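Beta-ketoacyl-[acyl-carrier-protein] synthase FabY (Pseudomonas aeruginosa, PDB 4CW4) catalyses the condensation of acetyl-CoA with malonyl-ACP to acetoacetyl-ACP, the step that starts fatty acid biosynthesis, and works as a homodimer. Local coordinates at residues A[614-619]-A[623-628]; A[208-213]-A[271-276]; A[267-272]-A[277-282]; A[373-378]-A[560-565]. All coordinates share one frame; numbering follows the deposited sequence.

Interaction 1 (A[614-619]-A[623-628])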
loop_
_atom_site.group_PDB
_atom_site.type_symbol
_atom_site.label_atom_id
_atom_site.label_comp_id
_atom_site.label_asym_id
_atom_site.label_seq_id
_atom_site.Cartn_x
_atom_site.Cartn_y
_atom_site.Cartn_z
ATOM N N ALA A 614 10.463 -29.759 -14.478
ATOM C CA ALA A 614 9.388 -29.316 -15.355
ATOM C C ALA A 614 8.008 -29.706 -14.821
ATOM O O ALA A 614 6.996 -29.280 -15.372
ATOM C CB ALA A 614 9.581 -29.875 -16.765
ATOM N N GLU A 615 7.973 -30.503 -13.752
ATOM C CA GLU A 615 6.712 -30.933 -13.135
ATOM C C GLU A 615 6.429 -30.334 -11.758
ATOM O O GLU A 615 5.263 -30.192 -11.381
ATOM C CB GLU A 615 6.670 -32.460 -12.997
ATOM C CG GLU A 615 6.642 -33.201 -14.327
ATOM C CD GLU A 615 7.994 -33.236 -15.012
ATOM O OE1 GLU A 615 9.007 -33.521 -14.325
ATOM O OE2 GLU A 615 8.047 -32.969 -16.234
ATOM N N GLN A 616 7.468 -30.023 -10.982
ATOM C CA GLN A 616 7.252 -29.591 -9.598
ATOM C C GLN A 616 8.515 -28.946 -9.028
ATOM O O GLN A 616 9.609 -29.059 -9.608
ATOM C CB GLN A 616 6.813 -30.778 -8.721
ATOM C CG GLN A 616 7.870 -31.859 -8.557
ATOM C CD GLN A 616 7.392 -33.009 -7.690
ATOM O OE1 GLN A 616 6.243 -33.427 -7.776
ATOM N NE2 GLN A 616 8.272 -33.513 -6.841
ATOM N N VAL A 617 8.336 -28.256 -7.904
ATOM C CA VAL A 617 9.439 -27.724 -7.121
ATOM C C VAL A 617 9.361 -28.338 -5.738
ATOM O O VAL A 617 8.291 -28.365 -5.136
ATOM C CB VAL A 617 9.332 -26.198 -6.970
ATOM C CG1 VAL A 617 10.485 -25.651 -6.143
ATOM C CG2 VAL A 617 9.302 -25.553 -8.328
ATOM N N THR A 618 10.488 -28.837 -5.249
ATOM C CA THR A 618 10.592 -29.289 -3.872
ATOM C C THR A 618 11.326 -28.227 -3.065
ATOM O O THR A 618 12.425 -27.790 -3.417
ATOM C CB THR A 618 11.303 -30.653 -3.751
ATOM O OG1 THR A 618 10.510 -31.668 -4.387
ATOM C CG2 THR A 618 11.469 -31.045 -2.298
ATOM N N VAL A 619 10.694 -27.809 -1.982
ATOM C CA VAL A 619 11.218 -26.756 -1.127
ATOM C C VAL A 619 11.664 -27.343 0.211
ATOM O O VAL A 619 10.873 -27.990 0.904
ATOM C CB VAL A 619 10.142 -25.679 -0.868
ATOM C CG1 VAL A 619 10.722 -24.530 -0.064
ATOM C CG2 VAL A 619 9.556 -25.171 -2.191
ATOM N N SER A 623 6.930 -30.599 3.435
ATOM C CA SER A 623 6.767 -32.013 3.100
ATOM C C SER A 623 6.108 -32.177 1.729
ATOM O O SER A 623 6.411 -33.117 0.996
ATOM C CB SER A 623 6.000 -32.774 4.197
ATOM O OG SER A 623 4.713 -32.236 4.437
ATOM N N GLN A 624 5.244 -31.237 1.369
ATOM C CA GLN A 624 4.491 -31.326 0.126
ATOM C C GLN A 624 5.208 -30.643 -1.027
ATOM O O GLN A 624 5.581 -29.476 -0.913
ATOM C CB GLN A 624 3.120 -30.678 0.310
ATOM C CG GLN A 624 2.333 -31.216 1.523
ATOM C CD GLN A 624 1.288 -32.214 1.139
ATOM O OE1 GLN A 624 0.089 -31.999 1.349
ATOM N NE2 GLN A 624 1.724 -33.299 0.514
ATOM N N PRO A 625 5.426 -31.367 -2.131
ATOM C CA PRO A 625 5.964 -30.670 -3.303
ATOM C C PRO A 625 5.006 -29.644 -3.883
ATOM O O PRO A 625 3.793 -29.777 -3.747
ATOM C CB PRO A 625 6.185 -31.798 -4.313
ATOM C CG PRO A 625 5.327 -32.905 -3.831
ATOM C CD PRO A 625 5.316 -32.812 -2.358
ATOM N N LEU A 626 5.558 -28.618 -4.523
ATOM C CA LEU A 626 4.756 -27.629 -5.220
ATOM C C LEU A 626 4.602 -28.163 -6.639
ATOM O O LEU A 626 5.548 -28.110 -7.425
ATOM C CB LEU A 626 5.465 -26.267 -5.214
ATOM C CG LEU A 626 4.679 -25.046 -5.684
ATOM C CD1 LEU A 626 5.477 -23.781 -5.401
ATOM C CD2 LEU A 626 4.324 -25.115 -7.152
ATOM N N VAL A 627 3.429 -28.708 -6.953
ATOM C CA VAL A 627 3.169 -29.268 -8.279
ATOM C C VAL A 627 2.479 -28.205 -9.105
ATOM O O VAL A 627 1.490 -27.655 -8.658
ATOM C CB VAL A 627 2.272 -30.513 -8.180
ATOM C CG1 VAL A 627 2.085 -31.162 -9.547
ATOM C CG2 VAL A 627 2.851 -31.491 -7.170
ATOM N N TYR A 628 2.998 -27.915 -10.296
ATOM C CA TYR A 628 2.433 -26.864 -11.132
ATOM C C TYR A 628 1.000 -27.225 -11.481
ATOM O O TYR A 628 0.711 -28.374 -11.832
ATOM C CB TYR A 628 3.238 -26.701 -12.421
ATOM C CG TYR A 628 4.732 -26.515 -12.220
ATOM C CD1 TYR A 628 5.229 -25.577 -11.330
ATOM C CD2 TYR A 628 5.641 -27.287 -12.921
ATOM C CE1 TYR A 628 6.578 -25.408 -11.147
ATOM C CE2 TYR A 628 6.993 -27.134 -12.739
ATOM C CZ TYR A 628 7.462 -26.189 -11.845
ATOM O OH TYR A 628 8.818 -26.030 -11.667
HETATM O O HOH W 1 8.303 -29.092 -0.974
#
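Val-617 and Leu-626 form the hydrogen-bonded antiparallel pair at the centre of this contact, joined by two backbone bonds: Val-617 N gives to Leu-626 O at 2.8 Å, and Leu-626 N returns to Val-617 O at 2.8 Å. Beyond them Gln-616 and Val-627 make the non-hydrogen-bonded pair, and a third, weak bond runs from Tyr-628 N to Glu-615 O. At the other end a water accepts the N-H of Val-619 and lies 2.7 Å from Gln-624 O, linking the two chain segments at the turn end of the hairpin.

Side chains pack on both faces. On the one carrying Val-617 and Leu-626 their CB atoms lie 4.2 Å apart, and Ala-415 and Leu-412 of the second subunit cover them. On the other face the extended chain of Gln-616 lies across Pro-625, its NE2 3.7 Å from Pro-625 CB, while OE1 comes near Val-627 CG2.

The aromatic ring closes the end of the pair. With CG of Tyr-628 beside its own backbone N (chi1 -52°), the ring lies against the backbone of 614-616: Gln-616 CA sits over the rim of one face, and Ala-614 O approaches the edge. Val-617 CG2 comes within 3.9 Å of Tyr-628 CE1, and the phenol OH is hydrogen-bonded to Ser-613 O.

Strands 616-618 and 626-627 thus make a beta hairpin, which strand 611-612 extends to a small three-stranded antiparallel sheet against the partner subunit.

Interaction 2 (A[208-213]-A[271-276])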
loop_
_atom_site.group_PDB
_atom_site.type_symbol
_atom_site.label_atom_id
_atom_site.label_comp_id
_atom_site.label_asym_id
_atom_site.label_seq_id
_atom_site.Cartn_x
_atom_site.Cartn_y
_atom_site.Cartn_z
ATOM N N ILE A 208 -4.933 -25.470 16.112
ATOM C CA ILE A 208 -4.241 -26.400 15.231
ATOM C C ILE A 208 -2.776 -25.985 15.130
ATOM O O ILE A 208 -2.465 -24.803 14.960
ATOM C CB ILE A 208 -4.902 -26.449 13.832
ATOM C CG1 ILE A 208 -6.368 -26.888 13.931
ATOM C CG2 ILE A 208 -4.147 -27.416 12.916
ATOM C CD1 ILE A 208 -7.142 -26.671 12.670
ATOM N N ASP A 209 -1.877 -26.957 15.277
ATOM C CA ASP A 209 -0.448 -26.697 15.139
ATOM C C ASP A 209 -0.194 -26.126 13.737
ATOM O O ASP A 209 -0.651 -26.685 12.748
ATOM C CB ASP A 209 0.332 -28.008 15.367
ATOM C CG ASP A 209 1.851 -27.823 15.488
ATOM O OD1 ASP A 209 2.425 -26.839 14.988
ATOM O OD2 ASP A 209 2.486 -28.719 16.092
ATOM N N TRP A 210 0.511 -25.003 13.642
ATOM C CA TRP A 210 0.815 -24.415 12.336
ATOM C C TRP A 210 1.509 -25.446 11.434
ATOM O O TRP A 210 1.231 -25.510 10.239
ATOM C CB TRP A 210 1.666 -23.143 12.469
ATOM C CG TRP A 210 1.971 -22.503 11.126
ATOM C CD1 TRP A 210 3.199 -22.361 10.546
ATOM C CD2 TRP A 210 1.028 -21.947 10.194
ATOM N NE1 TRP A 210 3.079 -21.750 9.323
ATOM C CE2 TRP A 210 1.757 -21.492 9.080
ATOM C CE3 TRP A 210 -0.359 -21.790 10.194
ATOM C CZ2 TRP A 210 1.143 -20.894 7.981
ATOM C CZ3 TRP A 210 -0.961 -21.191 9.104
ATOM C CH2 TRP A 210 -0.212 -20.755 8.013
ATOM N N LYS A 211 2.377 -26.271 12.013
ATOM C CA LYS A 211 3.032 -27.338 11.252
ATOM C C LYS A 211 2.038 -28.286 10.579
ATOM O O LYS A 211 2.252 -28.715 9.447
ATOM C CB LYS A 211 3.970 -28.147 12.149
ATOM C CG LYS A 211 4.590 -29.344 11.449
ATOM C CD LYS A 211 6.034 -29.507 11.841
ATOM C CE LYS A 211 6.643 -30.792 11.264
ATOM N NZ LYS A 211 6.475 -30.935 9.798
ATOM N N THR A 212 0.968 -28.627 11.280
ATOM C CA THR A 212 -0.041 -29.507 10.725
ATOM C C THR A 212 -0.709 -28.866 9.515
ATOM O O THR A 212 -0.972 -29.527 8.498
ATOM C CB THR A 212 -1.114 -29.853 11.774
ATOM O OG1 THR A 212 -0.496 -30.453 12.910
ATOM C CG2 THR A 212 -2.130 -30.824 11.209
ATOM N N ILE A 213 -1.002 -27.575 9.632
ATOM C CA ILE A 213 -1.609 -26.836 8.525
ATOM C C ILE A 213 -0.683 -26.842 7.301
ATOM O O ILE A 213 -1.093 -27.224 6.204
ATOM C CB ILE A 213 -1.981 -25.398 8.955
ATOM C CG1 ILE A 213 -3.069 -25.477 10.039
ATOM C CG2 ILE A 213 -2.430 -24.549 7.739
ATOM C CD1 ILE A 213 -3.352 -24.132 10.734
ATOM N N TYR A 271 8.925 -14.040 9.872
ATOM C CA TYR A 271 9.235 -14.296 11.282
ATOM C C TYR A 271 8.170 -15.064 12.033
ATOM O O TYR A 271 8.443 -15.565 13.113
ATOM C CB TYR A 271 9.498 -12.977 11.999
ATOM C CG TYR A 271 10.570 -12.151 11.322
ATOM C CD1 TYR A 271 11.811 -12.703 10.985
ATOM C CD2 TYR A 271 10.345 -10.820 11.017
ATOM C CE1 TYR A 271 12.788 -11.939 10.343
ATOM C CE2 TYR A 271 11.312 -10.047 10.393
ATOM C CZ TYR A 271 12.533 -10.612 10.055
ATOM O OH TYR A 271 13.487 -9.825 9.447
ATOM N N VAL A 272 6.971 -15.157 11.475
ATOM C CA VAL A 272 5.864 -15.839 12.170
ATOM C C VAL A 272 5.506 -17.172 11.503
ATOM O O VAL A 272 5.568 -18.214 12.133
ATOM C CB VAL A 272 4.624 -14.921 12.287
ATOM C CG1 VAL A 272 3.499 -15.592 13.086
ATOM C CG2 VAL A 272 5.020 -13.588 12.915
ATOM N N LEU A 273 5.172 -17.138 10.218
ATOM C CA LEU A 273 4.710 -18.340 9.524
ATOM C C LEU A 273 5.795 -19.055 8.730
ATOM O O LEU A 273 5.657 -20.238 8.447
ATOM C CB LEU A 273 3.593 -17.984 8.550
ATOM C CG LEU A 273 2.396 -17.259 9.153
ATOM C CD1 LEU A 273 1.353 -17.024 8.069
ATOM C CD2 LEU A 273 1.808 -18.061 10.282
ATOM N N GLY A 274 6.844 -18.342 8.320
ATOM C CA GLY A 274 7.850 -18.959 7.477
ATOM C C GLY A 274 7.276 -19.389 6.137
ATOM O O GLY A 274 7.594 -20.461 5.613
ATOM N N SER A 275 6.438 -18.530 5.563
ATOM C CA SER A 275 5.725 -18.873 4.344
ATOM C C SER A 275 6.487 -18.504 3.088
ATOM O O SER A 275 7.066 -17.408 2.993
ATOM C CB SER A 275 4.396 -18.133 4.319
ATOM O OG SER A 275 3.698 -18.419 3.125
ATOM N N VAL A 276 6.461 -19.418 2.114
ATOM C CA VAL A 276 6.898 -19.119 0.745
ATOM C C VAL A 276 5.705 -18.922 -0.198
ATOM O O VAL A 276 5.828 -19.091 -1.412
ATOM C CB VAL A 276 7.834 -20.215 0.174
ATOM C CG1 VAL A 276 9.102 -20.278 0.995
ATOM C CG2 VAL A 276 7.130 -21.597 0.099
#
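Trp-210 holds its CG trans to the backbone N (chi1 -179°), which carries the indole away from helix 210-215 toward Leu-273, whose own CG lies beside its backbone N (chi1 -55°) and turns the isobutyl group onto the ring. The contact belongs to the thiolase-like fold of the ketosynthase and joins the first turn of helix 210-215 to the C-terminal end of helix 263-273. The two side chains meet at about a right angle. Leu-273 CD2 makes a CH-pi contact over the face of the six-membered ring, 3.8 Å from its centroid, and CD1 reaches toward Trp-210 CH2. Strands 222-225 and 307-314 line the same apolar layer, with Ile-309 touching both residues and Ile-222 meeting the indole.

Asp-209 is the N-cap of helix 210-215: its OD1 accepts from Lys-211 N at 3.0 Å, from above the carboxylate plane, capping the turn from which the indole projects. On the other segment Gly-274, with positive phi, ends helix 263-273 just after Leu-273. The carbonyl of Leu-273 serves the indole: Trp-210 NE1 donates to Leu-273 O at 3.1 Å, bent to 144° at the hydrogen yet directed at a lone pair in the carbonyl plane.

Interaction 3 (A[267-272]-A[277-282])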
loop_
_atom_site.group_PDB
_atom_site.type_symbol
_atom_site.label_atom_id
_atom_site.label_comp_id
_atom_site.label_asym_id
_atom_site.label_seq_id
_atom_site.Cartn_x
_atom_site.Cartn_y
_atom_site.Cartn_z
ATOM N N PHE A 267 6.641 -9.094 7.751
ATOM C CA PHE A 267 7.103 -9.650 9.020
ATOM C C PHE A 267 6.400 -10.975 9.335
ATOM O O PHE A 267 6.982 -11.865 9.927
ATOM C CB PHE A 267 6.885 -8.656 10.167
ATOM C CG PHE A 267 8.098 -7.827 10.481
ATOM C CD1 PHE A 267 8.889 -7.307 9.475
ATOM C CD2 PHE A 267 8.462 -7.581 11.795
ATOM C CE1 PHE A 267 10.007 -6.561 9.755
ATOM C CE2 PHE A 267 9.610 -6.836 12.085
ATOM C CZ PHE A 267 10.382 -6.330 11.058
ATOM N N ILE A 268 5.148 -11.113 8.947
ATOM C CA ILE A 268 4.452 -12.372 9.197
ATOM C C ILE A 268 5.046 -13.522 8.373
ATOM O O ILE A 268 5.273 -14.609 8.899
ATOM C CB ILE A 268 2.949 -12.227 8.937
ATOM C CG1 ILE A 268 2.331 -11.308 9.992
ATOM C CG2 ILE A 268 2.230 -13.573 8.973
ATOM C CD1 ILE A 268 0.950 -10.837 9.629
ATOM N N ASN A 269 5.294 -13.303 7.085
ATOM C CA ASN A 269 5.953 -14.332 6.280
ATOM C C ASN A 269 7.340 -14.704 6.817
ATOM O O ASN A 269 7.675 -15.879 6.893
ATOM C CB ASN A 269 6.074 -13.887 4.825
ATOM C CG ASN A 269 4.738 -13.758 4.151
ATOM O OD1 ASN A 269 3.845 -14.596 4.343
ATOM N ND2 ASN A 269 4.586 -12.714 3.338
ATOM N N ALA A 270 8.120 -13.688 7.186
ATOM C CA ALA A 270 9.528 -13.847 7.523
ATOM C C ALA A 270 9.790 -14.383 8.915
ATOM O O ALA A 270 10.787 -15.061 9.126
ATOM C CB ALA A 270 10.239 -12.536 7.362
ATOM N N TYR A 271 8.925 -14.040 9.872
ATOM C CA TYR A 271 9.235 -14.296 11.282
ATOM C C TYR A 271 8.170 -15.064 12.033
ATOM O O TYR A 271 8.443 -15.565 13.113
ATOM C CB TYR A 271 9.498 -12.977 11.999
ATOM C CG TYR A 271 10.570 -12.151 11.322
ATOM C CD1 TYR A 271 11.811 -12.703 10.985
ATOM C CD2 TYR A 271 10.345 -10.820 11.017
ATOM C CE1 TYR A 271 12.788 -11.939 10.343
ATOM C CE2 TYR A 271 11.312 -10.047 10.393
ATOM C CZ TYR A 271 12.533 -10.612 10.055
ATOM O OH TYR A 271 13.487 -9.825 9.447
ATOM N N VAL A 272 6.971 -15.157 11.475
ATOM C CA VAL A 272 5.864 -15.839 12.170
ATOM C C VAL A 272 5.506 -17.172 11.503
ATOM O O VAL A 272 5.568 -18.214 12.133
ATOM C CB VAL A 272 4.624 -14.921 12.287
ATOM C CG1 VAL A 272 3.499 -15.592 13.086
ATOM C CG2 VAL A 272 5.020 -13.588 12.915
ATOM N N GLY A 277 4.555 -18.567 0.357
ATOM C CA GLY A 277 3.339 -18.458 -0.418
ATOM C C GLY A 277 3.047 -17.062 -0.919
ATOM O O GLY A 277 3.939 -16.204 -0.958
ATOM N N MET A 278 1.788 -16.852 -1.315
ATOM C CA MET A 278 1.288 -15.580 -1.837
ATOM C C MET A 278 1.369 -14.505 -0.780
ATOM O O MET A 278 1.234 -14.800 0.418
ATOM C CB MET A 278 -0.188 -15.735 -2.209
ATOM C CG MET A 278 -0.452 -16.810 -3.219
ATOM S SD MET A 278 -2.170 -16.808 -3.706
ATOM C CE MET A 278 -2.163 -15.694 -5.101
ATOM N N THR A 279 1.530 -13.258 -1.203
ATOM C CA THR A 279 1.597 -12.174 -0.270
ATOM C C THR A 279 1.193 -10.898 -0.971
ATOM O O THR A 279 1.155 -10.836 -2.195
ATOM C CB THR A 279 3.006 -12.102 0.355
ATOM O OG1 THR A 279 2.989 -11.225 1.491
ATOM C CG2 THR A 279 4.066 -11.676 -0.664
ATOM N N GLY A 280 0.855 -9.878 -0.197
ATOM C CA GLY A 280 0.525 -8.589 -0.755
ATOM C C GLY A 280 -0.044 -7.703 0.333
ATOM O O GLY A 280 -0.473 -8.195 1.366
ATOM N N SER A 281 -0.046 -6.396 0.089
ATOM C CA SER A 281 -0.603 -5.426 1.016
ATOM C C SER A 281 -1.433 -4.459 0.213
ATOM O O SER A 281 -0.886 -3.685 -0.566
ATOM C CB SER A 281 0.511 -4.671 1.746
ATOM O OG SER A 281 1.393 -5.544 2.446
ATOM N N ILE A 282 -2.749 -4.504 0.420
ATOM C CA ILE A 282 -3.684 -3.731 -0.383
ATOM C C ILE A 282 -4.236 -2.587 0.427
ATOM O O ILE A 282 -4.696 -2.794 1.530
ATOM C CB ILE A 282 -4.816 -4.604 -0.917
ATOM C CG1 ILE A 282 -4.225 -5.889 -1.495
ATOM C CG2 ILE A 282 -5.623 -3.845 -1.963
ATOM C CD1 ILE A 282 -5.215 -6.807 -2.135
HETATM O O HOH W 2 2.406 -16.184 2.595
#
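Asn-269 of helix 263-273 reaches across to Thr-279 of strand 278-283, a buried polar contact in the thiolase-like core of the ketosynthase. The helix leads through a short turn directly into the strand, so the amide ties together two consecutive elements of the fold.

Along 277-282, Gly-277 comes first, its N held by Ser-275 OG of the connecting turn. Met-278 follows, its side chain leaving the backbone away from the helix, but its carbonyl takes part in the contact: a water donates to Met-278 O at 2.8 Å and also to Asn-269 OD1 at 2.8 Å. Thr-279 faces the helix. Its OG1 is trans to the backbone N (chi1 -167°), which presents the hydroxyl to the amide, and the same oxygen has a weak hydrogen bond with Val-224 O on the adjoining parallel strand 222-225. Farther on, Ser-281 OG is hydrogen-bonded to Thr-265 OG1, near the start of the same helix. Ser-281 and Ile-282 also pair in antiparallel fashion with a strand of the second subunit, so the sheet continues through the dimer interface.

Both ends of the Asn-269 amide are therefore engaged, OD1 through the water and ND2 directly, which fixes its flip. ND2 donates an N-H to Thr-279 OG1 at 2.9 Å with a bent angle of 136°, and the hydroxyl oxygen lies within 1° of the amide plane.

Interaction 4 (A[373-378]-A[560-565])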
loop_
_atom_site.group_PDB
_atom_site.type_symbol
_atom_site.label_atom_id
_atom_site.label_comp_id
_atom_site.label_asym_id
_atom_site.label_seq_id
_atom_site.Cartn_x
_atom_site.Cartn_y
_atom_site.Cartn_z
ATOM N N MET A 373 -9.726 -20.586 5.806
ATOM C CA MET A 373 -9.410 -21.788 5.051
ATOM C C MET A 373 -10.531 -22.073 4.089
ATOM O O MET A 373 -11.656 -21.690 4.340
ATOM C CB MET A 373 -9.270 -23.001 5.967
ATOM C CG MET A 373 -8.069 -22.995 6.855
ATOM S SD MET A 373 -7.998 -24.486 7.866
ATOM C CE MET A 373 -6.423 -24.167 8.686
ATOM N N ASP A 374 -10.233 -22.772 3.004
ATOM C CA ASP A 374 -11.315 -23.340 2.218
ATOM C C ASP A 374 -12.062 -24.400 3.030
ATOM O O ASP A 374 -11.524 -25.010 3.955
ATOM C CB ASP A 374 -10.823 -23.913 0.890
ATOM C CG ASP A 374 -9.978 -25.152 1.049
ATOM O OD1 ASP A 374 -10.540 -26.286 1.078
ATOM O OD2 ASP A 374 -8.746 -24.995 1.122
ATOM N N ASP A 375 -13.312 -24.617 2.668
ATOM C CA ASP A 375 -14.175 -25.514 3.411
ATOM C C ASP A 375 -13.685 -26.951 3.454
ATOM O O ASP A 375 -13.871 -27.639 4.451
ATOM C CB ASP A 375 -15.611 -25.472 2.867
ATOM C CG ASP A 375 -15.721 -25.878 1.409
ATOM O OD1 ASP A 375 -15.138 -25.196 0.550
ATOM O OD2 ASP A 375 -16.472 -26.828 1.096
ATOM N N GLU A 376 -13.078 -27.411 2.379
ATOM C CA GLU A 376 -12.624 -28.793 2.329
ATOM C C GLU A 376 -11.460 -29.017 3.294
ATOM O O GLU A 376 -11.429 -30.009 4.028
ATOM C CB GLU A 376 -12.234 -29.136 0.893
ATOM C CG GLU A 376 -11.863 -30.574 0.663
ATOM C CD GLU A 376 -11.677 -30.854 -0.807
ATOM O OE1 GLU A 376 -10.615 -30.494 -1.358
ATOM O OE2 GLU A 376 -12.607 -31.422 -1.415
ATOM N N LEU A 377 -10.497 -28.095 3.298
ATOM C CA LEU A 377 -9.375 -28.200 4.215
ATOM C C LEU A 377 -9.853 -28.070 5.671
ATOM O O LEU A 377 -9.380 -28.788 6.556
ATOM C CB LEU A 377 -8.322 -27.124 3.897
ATOM C CG LEU A 377 -7.082 -27.163 4.785
ATOM C CD1 LEU A 377 -6.293 -28.456 4.586
ATOM C CD2 LEU A 377 -6.214 -25.935 4.568
ATOM N N ALA A 378 -10.763 -27.135 5.934
ATOM C CA ALA A 378 -11.307 -26.972 7.286
ATOM C C ALA A 378 -11.937 -28.283 7.766
ATOM O O ALA A 378 -11.713 -28.717 8.887
ATOM C CB ALA A 378 -12.318 -25.843 7.321
ATOM N N ARG A 560 -22.416 -29.103 5.646
ATOM C CA ARG A 560 -23.188 -30.338 5.759
ATOM C C ARG A 560 -23.831 -30.703 4.422
ATOM O O ARG A 560 -23.814 -31.864 4.009
ATOM C CB ARG A 560 -24.271 -30.212 6.839
ATOM C CG ARG A 560 -23.768 -30.338 8.282
ATOM C CD ARG A 560 -24.881 -30.026 9.289
ATOM N NE ARG A 560 -24.479 -30.188 10.686
ATOM C CZ ARG A 560 -24.448 -31.354 11.333
ATOM N NH1 ARG A 560 -24.771 -32.482 10.709
ATOM N NH2 ARG A 560 -24.079 -31.393 12.606
ATOM N N LYS A 561 -24.396 -29.710 3.743
ATOM C CA LYS A 561 -25.069 -29.956 2.470
ATOM C C LYS A 561 -24.078 -30.414 1.407
ATOM O O LYS A 561 -24.344 -31.365 0.677
ATOM C CB LYS A 561 -25.813 -28.698 2.017
ATOM C CG LYS A 561 -26.530 -28.816 0.676
ATOM C CD LYS A 561 -27.615 -29.859 0.703
ATOM C CE LYS A 561 -28.504 -29.733 -0.525
ATOM N NZ LYS A 561 -29.286 -30.971 -0.758
ATOM N N ARG A 562 -22.937 -29.740 1.320
ATOM C CA ARG A 562 -21.945 -30.081 0.305
ATOM C C ARG A 562 -21.267 -31.417 0.584
ATOM O O ARG A 562 -21.124 -32.222 -0.322
ATOM C CB ARG A 562 -20.887 -28.985 0.184
ATOM C CG ARG A 562 -19.709 -29.368 -0.698
ATOM C CD ARG A 562 -18.746 -28.183 -0.887
ATOM N NE ARG A 562 -19.248 -27.243 -1.883
ATOM C CZ ARG A 562 -18.681 -26.084 -2.175
ATOM N NH1 ARG A 562 -17.611 -25.679 -1.504
ATOM N NH2 ARG A 562 -19.198 -25.320 -3.128
ATOM N N HIS A 563 -20.865 -31.657 1.831
ATOM C CA HIS A 563 -19.967 -32.774 2.127
ATOM C C HIS A 563 -20.655 -34.027 2.646
ATOM O O HIS A 563 -20.053 -35.093 2.615
ATOM C CB HIS A 563 -18.875 -32.312 3.095
ATOM C CG HIS A 563 -18.005 -31.240 2.527
ATOM N ND1 HIS A 563 -17.027 -31.497 1.594
ATOM C CD2 HIS A 563 -17.968 -29.907 2.761
ATOM C CE1 HIS A 563 -16.424 -30.365 1.278
ATOM N NE2 HIS A 563 -16.979 -29.387 1.970
ATOM N N GLY A 564 -21.883 -33.887 3.138
ATOM C CA GLY A 564 -22.675 -35.034 3.593
ATOM C C GLY A 564 -22.508 -35.365 5.068
ATOM O O GLY A 564 -21.550 -34.943 5.719
ATOM N N GLN A 565 -23.425 -36.165 5.599
ATOM C CA GLN A 565 -23.459 -36.398 7.039
ATOM C C GLN A 565 -22.279 -37.233 7.568
ATOM O O GLN A 565 -21.813 -36.997 8.676
ATOM C CB GLN A 565 -24.818 -36.965 7.496
ATOM C CG GLN A 565 -25.341 -38.181 6.735
ATOM C CD GLN A 565 -26.676 -38.674 7.294
ATOM O OE1 GLN A 565 -27.320 -37.957 8.070
ATOM N NE2 GLN A 565 -27.095 -39.897 6.910
#
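Asp-375 meets two consecutive residues of helix 552-563 through a single carboxylate oxygen. Its CG stands between the backbone N and the carbonyl carbon, turning the group from the first turn of helix 375-381 toward Arg-562 and His-563.

The two donors come to OD2 from opposite faces of the carboxylate. Arg-562 NH1 approaches on the syn side at 3.1 Å, in a salt bridge whose N-H points at the oxygen with an angle of 160°. The arginine chain, bent at chi3, crosses the aspartate at about a right angle, and the guanidinium plane is turned 47° from the carboxylate while OD2 stays near its edge. His-563 NE2 arrives on the anti side at 2.8 Å, with the oxygen close to the ring plane. This ring is inclined 48° to the carboxylate. One face of the ring is covered by CG of Arg-562, 3.8 Å above the plane, so the two donor side chains also pack on one another. Glu-376 CA lies 4.2 Å from His-563 CE1, obliquely to the ring.

The other carboxylate oxygen, OD1, accepts from Leu-9 N. Arg-562 has further partners: NH2 bonds to Ser-7 O, and NE makes a salt bridge with Asp-636 of the second subunit.

A buried carboxylate gripped by an arginine, an imidazole N-H and a backbone N-H is likely to stay ionised, and its charge would favour a protonated histidine. Through Arg-562, this charge network joins the N-terminal segment and the two helices to the C-terminal tail of the partner chain.

Along the chain, interaction 2 opens at 208-213 and closes just after helix 263-273, which it shares with interaction 3; interaction 4 and finally the hairpin of interaction 1 follow. Interactions 2 and 3 have centres 12 Å apart and both contain Tyr-271 and Val-272. Interaction 4, with its centre 22 Å from that of interaction 2, touches it through Ile-213 CD1 and Met-373 CE, 3.7 Å apart. Strand 278-283 of interaction 3 and strand 366-374 of interaction 4 reach the same sheet system. Interaction 1 touches none of the others, its nearest atoms lying about 5 Å from interaction 2. All four meet the second subunit, so core packing and C-terminal hairpin alike border the dimer interface.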